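PDB 1GKR: Non-atp dependent l-selective hydantoinase from Arthrobacter aurescens, which hydrolyses the ring of 5-substituted hydantoins, preferably aryl ones, as a homotetrameric, two-zinc cyclic amidase whose stereoselectivity depends on the substrate. Local coordinates for residues K110-L123 with E438-T450. Residues are numbered along the deposited sequence; the frame is centred on the assembly and turned at random.
Sequences KKQAGQRLKVDFAL and EVLVEQGFGQFVT
F121 N hydrogen-bonds to Q447 O (3.0 Å) and V449 N to F121 O (2.7 Å), forming a single parallel beta bridge with F448. F448 CA makes a CH-pi contact over one face of the F121 ring, 3.8 Å from its centroid; A113 CB lies over the other, with G446 O at the edge. Replacing this phenylalanine with an alanine would probably open a gap beside the helix and leave F448 CA without its ring face. K110 CD makes a CH-pi contact over the centre of the F448 ring, whose plane is at 54° to that of F121. The K118 side chain lies across 439-443, crossing V439 at a slant: CB nears V441 CG1 (4.1 Å), CG meets Q443 CA, CD packs on V439 CG1 (3.7 Å), CE approaches V441 O, and beyond a bend at chi4 (78°) NZ forms a salt bridge with E80. L117 O accepts hydrogen bonds from G444 N and G446 N on opposite faces of its carbonyl plane. D120 OD1 accepts one from Q447 N (2.8 Å), above the carboxylate; OD2 forms salt bridges with R429 and K378. The C-terminal segment crosses the end of helix 103-116 and follows strand 120-123, whose other side pairs with strand 87-92 of the TIM-barrel domain.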
ATOM      1  N   LYS A 110     -39.367 -12.948  19.691  1.00 22.08           N
ATOM      2  CA  LYS A 110     -38.983 -14.349  19.666  1.00 24.37           C
ATOM      3  C   LYS A 110     -40.194 -15.259  19.829  1.00 26.33           C
ATOM      4  O   LYS A 110     -40.316 -16.294  19.161  1.00 25.96           O
ATOM      5  CB  LYS A 110     -37.988 -14.611  20.782  1.00 25.50           C
ATOM      6  CG  LYS A 110     -37.674 -16.063  21.038  1.00 26.41           C
ATOM      7  CD  LYS A 110     -36.578 -16.115  22.072  1.00 32.97           C
ATOM      8  CE  LYS A 110     -36.481 -17.451  22.763  1.00 37.27           C
ATOM      9  NZ  LYS A 110     -35.475 -17.325  23.861  1.00 41.51           N
ATOM     10  N   LYS A 111     -41.082 -14.859  20.730  1.00 26.95           N
ATOM     11  CA  LYS A 111     -42.294 -15.606  21.014  1.00 26.68           C
ATOM     12  C   LYS A 111     -43.152 -15.640  19.761  1.00 25.06           C
ATOM     13  O   LYS A 111     -43.571 -16.701  19.307  1.00 24.23           O
ATOM     14  CB  LYS A 111     -43.033 -14.921  22.153  1.00 30.39           C
ATOM     15  CG  LYS A 111     -44.269 -15.624  22.665  1.00 36.67           C
ATOM     16  CD  LYS A 111     -44.813 -14.821  23.842  1.00 46.04           C
ATOM     17  CE  LYS A 111     -46.306 -15.028  24.066  1.00 51.18           C
ATOM     18  NZ  LYS A 111     -46.828 -14.019  25.042  1.00 54.42           N
ATOM     19  N   GLN A 112     -43.396 -14.467  19.200  1.00 23.29           N
ATOM     20  CA  GLN A 112     -44.194 -14.338  17.991  1.00 25.81           C
ATOM     21  C   GLN A 112     -43.603 -15.110  16.818  1.00 24.83           C
ATOM     22  O   GLN A 112     -44.271 -15.952  16.212  1.00 23.59           O
ATOM     23  CB  GLN A 112     -44.293 -12.867  17.614  1.00 30.98           C
ATOM     24  CG  GLN A 112     -45.040 -12.043  18.622  1.00 38.81           C
ATOM     25  CD  GLN A 112     -46.496 -11.960  18.283  1.00 43.80           C
ATOM     26  OE1 GLN A 112     -47.159 -12.982  18.073  1.00 47.08           O
ATOM     27  NE2 GLN A 112     -47.013 -10.736  18.211  1.00 48.84           N
ATOM     28  N   ALA A 113     -42.349 -14.794  16.495  1.00 23.18           N
ATOM     29  CA  ALA A 113     -41.631 -15.435  15.400  1.00 20.97           C
ATOM     30  C   ALA A 113     -41.720 -16.951  15.508  1.00 20.30           C
ATOM     31  O   ALA A 113     -41.925 -17.644  14.510  1.00 18.83           O
ATOM     32  CB  ALA A 113     -40.178 -15.006  15.418  1.00 18.88           C
ATOM     33  N   GLY A 114     -41.561 -17.460  16.724  1.00 18.89           N
ATOM     34  CA  GLY A 114     -41.627 -18.893  16.932  1.00 21.20           C
ATOM     35  C   GLY A 114     -42.992 -19.508  16.666  1.00 21.23           C
ATOM     36  O   GLY A 114     -43.100 -20.690  16.338  1.00 21.00           O
ATOM     37  N   GLN A 115     -44.039 -18.709  16.801  1.00 20.92           N
ATOM     38  CA  GLN A 115     -45.383 -19.205  16.584  1.00 22.50           C
ATOM     39  C   GLN A 115     -45.849 -19.096  15.150  1.00 22.28           C
ATOM     40  O   GLN A 115     -46.748 -19.825  14.733  1.00 22.16           O
ATOM     41  CB  GLN A 115     -46.374 -18.445  17.454  1.00 25.43           C
ATOM     42  CG  GLN A 115     -46.181 -18.607  18.940  1.00 33.33           C
ATOM     43  CD  GLN A 115     -47.046 -17.633  19.730  1.00 39.18           C
ATOM     44  OE1 GLN A 115     -47.025 -17.625  20.967  1.00 43.01           O
ATOM     45  NE2 GLN A 115     -47.809 -16.798  19.016  1.00 39.75           N
ATOM     46  N   ARG A 116     -45.250 -18.202  14.377  1.00 22.50           N
ATOM     47  CA  ARG A 116     -45.725 -18.044  13.016  1.00 24.71           C
ATOM     48  C   ARG A 116     -44.777 -18.323  11.858  1.00 25.64           C
ATOM     49  O   ARG A 116     -45.233 -18.513  10.726  1.00 25.91           O
ATOM     50  CB  ARG A 116     -46.340 -16.655  12.875  1.00 25.45           C
ATOM     51  CG  ARG A 116     -47.598 -16.493  13.715  1.00 26.68           C
ATOM     52  CD  ARG A 116     -48.219 -15.133  13.538  1.00 26.69           C
ATOM     53  NE  ARG A 116     -47.581 -14.133  14.378  1.00 28.75           N
ATOM     54  CZ  ARG A 116     -47.138 -12.964  13.933  1.00 31.93           C
ATOM     55  NH1 ARG A 116     -47.263 -12.657  12.644  1.00 30.95           N
ATOM     56  NH2 ARG A 116     -46.584 -12.095  14.779  1.00 33.71           N
ATOM     57  N   LEU A 117     -43.474 -18.359  12.126  1.00 24.46           N
ATOM     58  CA  LEU A 117     -42.494 -18.619  11.073  1.00 21.16           C
ATOM     59  C   LEU A 117     -42.550 -20.056  10.578  1.00 22.10           C
ATOM     60  O   LEU A 117     -42.885 -20.973  11.331  1.00 23.24           O
ATOM     61  CB  LEU A 117     -41.092 -18.302  11.577  1.00 17.11           C
ATOM     62  CG  LEU A 117     -40.780 -16.814  11.527  1.00 16.47           C
ATOM     63  CD1 LEU A 117     -39.478 -16.535  12.267  1.00 13.47           C
ATOM     64  CD2 LEU A 117     -40.710 -16.383  10.061  1.00 10.94           C
ATOM     65  N   LYS A 118     -42.227 -20.254   9.304  1.00 22.30           N
ATOM     66  CA  LYS A 118     -42.252 -21.591   8.727  1.00 20.04           C
ATOM     67  C   LYS A 118     -40.851 -22.160   8.451  1.00 19.63           C
ATOM     68  O   LYS A 118     -40.708 -23.341   8.146  1.00 22.40           O
ATOM     69  CB  LYS A 118     -43.107 -21.598   7.456  1.00 17.97           C
ATOM     70  CG  LYS A 118     -44.606 -21.374   7.685  1.00 16.31           C
ATOM     71  CD  LYS A 118     -45.384 -21.843   6.455  1.00 21.10           C
ATOM     72  CE  LYS A 118     -46.888 -21.903   6.685  1.00 22.39           C
ATOM     73  NZ  LYS A 118     -47.500 -20.548   6.620  1.00 26.31           N
ATOM     74  N   VAL A 119     -39.822 -21.326   8.539  1.00 17.10           N
ATOM     75  CA  VAL A 119     -38.450 -21.801   8.370  1.00 15.73           C
ATOM     76  C   VAL A 119     -37.752 -21.431   9.684  1.00 16.08           C
ATOM     77  O   VAL A 119     -38.310 -20.691  10.486  1.00 15.83           O
ATOM     78  CB  VAL A 119     -37.758 -21.151   7.157  1.00 14.60           C
ATOM     79  CG1 VAL A 119     -38.479 -21.566   5.876  1.00 13.50           C
ATOM     80  CG2 VAL A 119     -37.745 -19.648   7.299  1.00 12.25           C
ATOM     81  N   ASP A 120     -36.558 -21.944   9.938  1.00 15.46           N
ATOM     82  CA  ASP A 120     -35.907 -21.624  11.207  1.00 14.50           C
ATOM     83  C   ASP A 120     -35.371 -20.192  11.232  1.00 14.37           C
ATOM     84  O   ASP A 120     -35.184 -19.566  10.179  1.00 12.69           O
ATOM     85  CB  ASP A 120     -34.801 -22.647  11.506  1.00 16.48           C
ATOM     86  CG  ASP A 120     -35.360 -23.996  11.987  1.00 18.79           C
ATOM     87  OD1 ASP A 120     -36.598 -24.151  12.099  1.00 16.08           O
ATOM     88  OD2 ASP A 120     -34.554 -24.906  12.260  1.00 21.12           O
ATOM     89  N   PHE A 121     -35.109 -19.672  12.429  1.00 10.12           N
ATOM     90  CA  PHE A 121     -34.660 -18.298  12.530  1.00 10.54           C
ATOM     91  C   PHE A 121     -33.745 -17.984  13.705  1.00 12.37           C
ATOM     92  O   PHE A 121     -33.753 -18.665  14.729  1.00 14.99           O
ATOM     93  CB  PHE A 121     -35.882 -17.394  12.645  1.00 10.46           C
ATOM     94  CG  PHE A 121     -36.691 -17.648  13.897  1.00 10.90           C
ATOM     95  CD1 PHE A 121     -37.518 -18.764  13.995  1.00  9.29           C
ATOM     96  CD2 PHE A 121     -36.562 -16.813  15.008  1.00 10.00           C
ATOM     97  CE1 PHE A 121     -38.204 -19.052  15.189  1.00  7.86           C
ATOM     98  CE2 PHE A 121     -37.244 -17.094  16.204  1.00  9.42           C
ATOM     99  CZ  PHE A 121     -38.063 -18.215  16.292  1.00  5.69           C
ATOM    100  N   ALA A 122     -32.979 -16.913  13.538  1.00 10.93           N
ATOM    101  CA  ALA A 122     -32.083 -16.400  14.556  1.00 11.51           C
ATOM    102  C   ALA A 122     -32.468 -14.920  14.627  1.00 14.26           C
ATOM    103  O   ALA A 122     -33.057 -14.386  13.682  1.00 14.18           O
ATOM    104  CB  ALA A 122     -30.639 -16.548  14.115  1.00 11.54           C
ATOM    105  N   LEU A 123     -32.130 -14.244  15.719  1.00 14.10           N
ATOM    106  CA  LEU A 123     -32.495 -12.845  15.840  1.00 12.21           C
ATOM    107  C   LEU A 123     -31.388 -11.867  16.157  1.00 12.63           C
ATOM    108  O   LEU A 123     -30.457 -12.164  16.903  1.00 14.45           O
ATOM    109  CB  LEU A 123     -33.575 -12.689  16.895  1.00 11.49           C
ATOM    110  CG  LEU A 123     -34.895 -13.353  16.561  1.00 11.75           C
ATOM    111  CD1 LEU A 123     -35.801 -13.228  17.752  1.00 14.88           C
ATOM    112  CD2 LEU A 123     -35.516 -12.694  15.346  1.00 10.65           C
ATOM    113  N   GLU A 438     -44.861 -25.857  -3.395  1.00 34.52           N
ATOM    114  CA  GLU A 438     -45.885 -25.999  -2.377  1.00 33.83           C
ATOM    115  C   GLU A 438     -45.333 -26.013  -0.971  1.00 29.82           C
ATOM    116  O   GLU A 438     -44.459 -26.814  -0.660  1.00 29.37           O
ATOM    117  CB  GLU A 438     -46.633 -27.306  -2.593  1.00 41.23           C
ATOM    118  CG  GLU A 438     -47.625 -27.303  -3.722  1.00 52.43           C
ATOM    119  CD  GLU A 438     -49.001 -26.893  -3.255  1.00 60.02           C
ATOM    120  OE1 GLU A 438     -49.248 -25.673  -3.094  1.00 64.25           O
ATOM    121  OE2 GLU A 438     -49.833 -27.802  -3.030  1.00 65.37           O
ATOM    122  N   VAL A 439     -45.829 -25.143  -0.109  1.00 24.96           N
ATOM    123  CA  VAL A 439     -45.350 -25.198   1.257  1.00 24.89           C
ATOM    124  C   VAL A 439     -46.208 -26.268   1.905  1.00 26.21           C
ATOM    125  O   VAL A 439     -47.416 -26.260   1.743  1.00 28.91           O
ATOM    126  CB  VAL A 439     -45.520 -23.873   1.989  1.00 22.62           C
ATOM    127  CG1 VAL A 439     -45.151 -24.054   3.456  1.00 20.57           C
ATOM    128  CG2 VAL A 439     -44.640 -22.817   1.345  1.00 17.56           C
ATOM    129  N   LEU A 440     -45.581 -27.190   2.627  1.00 27.34           N
ATOM    130  CA  LEU A 440     -46.294 -28.301   3.250  1.00 27.36           C
ATOM    131  C   LEU A 440     -46.246 -28.278   4.761  1.00 28.37           C
ATOM    132  O   LEU A 440     -46.553 -29.279   5.404  1.00 28.33           O
ATOM    133  CB  LEU A 440     -45.684 -29.622   2.798  1.00 26.67           C
ATOM    134  CG  LEU A 440     -45.434 -29.794   1.305  1.00 29.70           C
ATOM    135  CD1 LEU A 440     -44.404 -30.892   1.075  1.00 28.28           C
ATOM    136  CD2 LEU A 440     -46.741 -30.102   0.613  1.00 28.43           C
ATOM    137  N   VAL A 441     -45.868 -27.156   5.346  1.00 30.32           N
ATOM    138  CA  VAL A 441     -45.770 -27.130   6.793  1.00 31.95           C
ATOM    139  C   VAL A 441     -46.608 -25.989   7.397  1.00 34.17           C
ATOM    140  O   VAL A 441     -46.808 -24.948   6.763  1.00 34.90           O
ATOM    141  CB  VAL A 441     -44.270 -27.047   7.182  1.00 31.76           C
ATOM    142  CG1 VAL A 441     -43.814 -25.604   7.260  1.00 31.35           C
ATOM    143  CG2 VAL A 441     -44.025 -27.800   8.454  1.00 31.78           C
ATOM    144  N   GLU A 442     -47.126 -26.199   8.605  1.00 35.86           N
ATOM    145  CA  GLU A 442     -47.951 -25.180   9.254  1.00 38.47           C
ATOM    146  C   GLU A 442     -47.155 -24.087   9.946  1.00 34.93           C
ATOM    147  O   GLU A 442     -45.994 -24.266  10.290  1.00 34.07           O
ATOM    148  CB  GLU A 442     -48.925 -25.819  10.255  1.00 45.11           C
ATOM    149  CG  GLU A 442     -48.495 -27.173  10.832  1.00 59.05           C
ATOM    150  CD  GLU A 442     -47.203 -27.126  11.656  1.00 65.44           C
ATOM    151  OE1 GLU A 442     -47.138 -26.343  12.637  1.00 70.05           O
ATOM    152  OE2 GLU A 442     -46.257 -27.887  11.328  1.00 66.06           O
ATOM    153  N   GLN A 443     -47.787 -22.940  10.147  1.00 32.85           N
ATOM    154  CA  GLN A 443     -47.100 -21.841  10.794  1.00 31.10           C
ATOM    155  C   GLN A 443     -46.640 -22.221  12.194  1.00 27.17           C
ATOM    156  O   GLN A 443     -47.360 -22.867  12.937  1.00 26.56           O
ATOM    157  CB  GLN A 443     -48.004 -20.614  10.835  1.00 32.22           C
ATOM    158  CG  GLN A 443     -49.343 -20.833  11.481  1.00 35.70           C
ATOM    159  CD  GLN A 443     -50.183 -19.565  11.468  1.00 38.05           C
ATOM    160  OE1 GLN A 443     -50.629 -19.107  10.405  1.00 36.68           O
ATOM    161  NE2 GLN A 443     -50.394 -18.984  12.649  1.00 36.54           N
ATOM    162  N   GLY A 444     -45.423 -21.828  12.542  1.00 23.85           N
ATOM    163  CA  GLY A 444     -44.905 -22.149  13.855  1.00 22.03           C
ATOM    164  C   GLY A 444     -43.900 -23.279  13.793  1.00 22.34           C
ATOM    165  O   GLY A 444     -43.194 -23.555  14.771  1.00 23.64           O
ATOM    166  N   PHE A 445     -43.837 -23.940  12.643  1.00 19.58           N
ATOM    167  CA  PHE A 445     -42.901 -25.034  12.455  1.00 18.98           C
ATOM    168  C   PHE A 445     -41.453 -24.588  12.711  1.00 19.90           C
ATOM    169  O   PHE A 445     -40.640 -25.370  13.219  1.00 19.45           O
ATOM    170  CB  PHE A 445     -43.015 -25.580  11.035  1.00 19.51           C
ATOM    171  CG  PHE A 445     -41.940 -26.562  10.682  1.00 21.19           C
ATOM    172  CD1 PHE A 445     -41.955 -27.851  11.207  1.00 21.53           C
ATOM    173  CD2 PHE A 445     -40.883 -26.185   9.859  1.00 21.79           C
ATOM    174  CE1 PHE A 445     -40.929 -28.755  10.918  1.00 21.22           C
ATOM    175  CE2 PHE A 445     -39.853 -27.078   9.566  1.00 21.74           C
ATOM    176  CZ  PHE A 445     -39.878 -28.365  10.097  1.00 21.19           C
ATOM    177  N   GLY A 446     -41.143 -23.338  12.355  1.00 18.05           N
ATOM    178  CA  GLY A 446     -39.807 -22.800  12.542  1.00 17.84           C
ATOM    179  C   GLY A 446     -39.330 -22.729  13.985  1.00 21.01           C
ATOM    180  O   GLY A 446     -40.077 -22.353  14.892  1.00 22.05           O
ATOM    181  N   GLN A 447     -38.071 -23.095  14.198  1.00 21.82           N
ATOM    182  CA  GLN A 447     -37.476 -23.073  15.523  1.00 23.03           C
ATOM    183  C   GLN A 447     -36.472 -21.935  15.623  1.00 21.63           C
ATOM    184  O   GLN A 447     -35.888 -21.501  14.629  1.00 20.37           O
ATOM    185  CB  GLN A 447     -36.705 -24.354  15.797  1.00 28.99           C
ATOM    186  CG  GLN A 447     -37.399 -25.614  15.418  1.00 40.42           C
ATOM    187  CD  GLN A 447     -38.226 -26.152  16.539  1.00 46.54           C
ATOM    188  OE1 GLN A 447     -39.253 -25.572  16.900  1.00 50.66           O
ATOM    189  NE2 GLN A 447     -37.783 -27.270  17.116  1.00 48.85           N
ATOM    190  N   PHE A 448     -36.265 -21.484  16.850  1.00 18.85           N
ATOM    191  CA  PHE A 448     -35.321 -20.436  17.158  1.00 17.03           C
ATOM    192  C   PHE A 448     -33.948 -21.105  17.132  1.00 18.19           C
ATOM    193  O   PHE A 448     -33.794 -22.211  17.644  1.00 21.49           O
ATOM    194  CB  PHE A 448     -35.630 -19.929  18.559  1.00 15.32           C
ATOM    195  CG  PHE A 448     -34.664 -18.917  19.075  1.00 19.02           C
ATOM    196  CD1 PHE A 448     -34.538 -17.678  18.462  1.00 21.43           C
ATOM    197  CD2 PHE A 448     -33.909 -19.182  20.207  1.00 19.21           C
ATOM    198  CE1 PHE A 448     -33.670 -16.712  18.978  1.00 23.85           C
ATOM    199  CE2 PHE A 448     -33.039 -18.225  20.732  1.00 21.50           C
ATOM    200  CZ  PHE A 448     -32.919 -16.988  20.117  1.00 21.37           C
ATOM    201  N   VAL A 449     -32.956 -20.481  16.509  1.00 17.86           N
ATOM    202  CA  VAL A 449     -31.626 -21.078  16.517  1.00 17.32           C
ATOM    203  C   VAL A 449     -30.674 -20.045  17.096  1.00 18.20           C
ATOM    204  O   VAL A 449     -30.892 -18.842  16.963  1.00 16.24           O
ATOM    205  CB  VAL A 449     -31.172 -21.569  15.099  1.00 16.32           C
ATOM    206  CG1 VAL A 449     -32.282 -21.377  14.102  1.00 15.64           C
ATOM    207  CG2 VAL A 449     -29.906 -20.879  14.663  1.00 13.61           C
ATOM    208  N   THR A 450     -29.628 -20.515  17.763  1.00 19.36           N
ATOM    209  CA  THR A 450     -28.697 -19.600  18.383  1.00 23.14           C
ATOM    210  C   THR A 450     -27.286 -20.169  18.581  1.00 25.94           C
ATOM    211  O   THR A 450     -26.899 -21.134  17.940  1.00 29.90           O
ATOM    212  CB  THR A 450     -29.258 -19.169  19.734  1.00 23.00           C
ATOM    213  OG1 THR A 450     -28.467 -18.097  20.266  1.00 27.64           O
ATOM    214  CG2 THR A 450     -29.243 -20.351  20.698  1.00 18.78           C
TER
HETATM  215  O   HOH W   1     -41.467 -22.702  17.434  1.00 30.37           O
HETATM  216  O   HOH W   2     -30.763 -15.768  17.512  1.00  9.25           O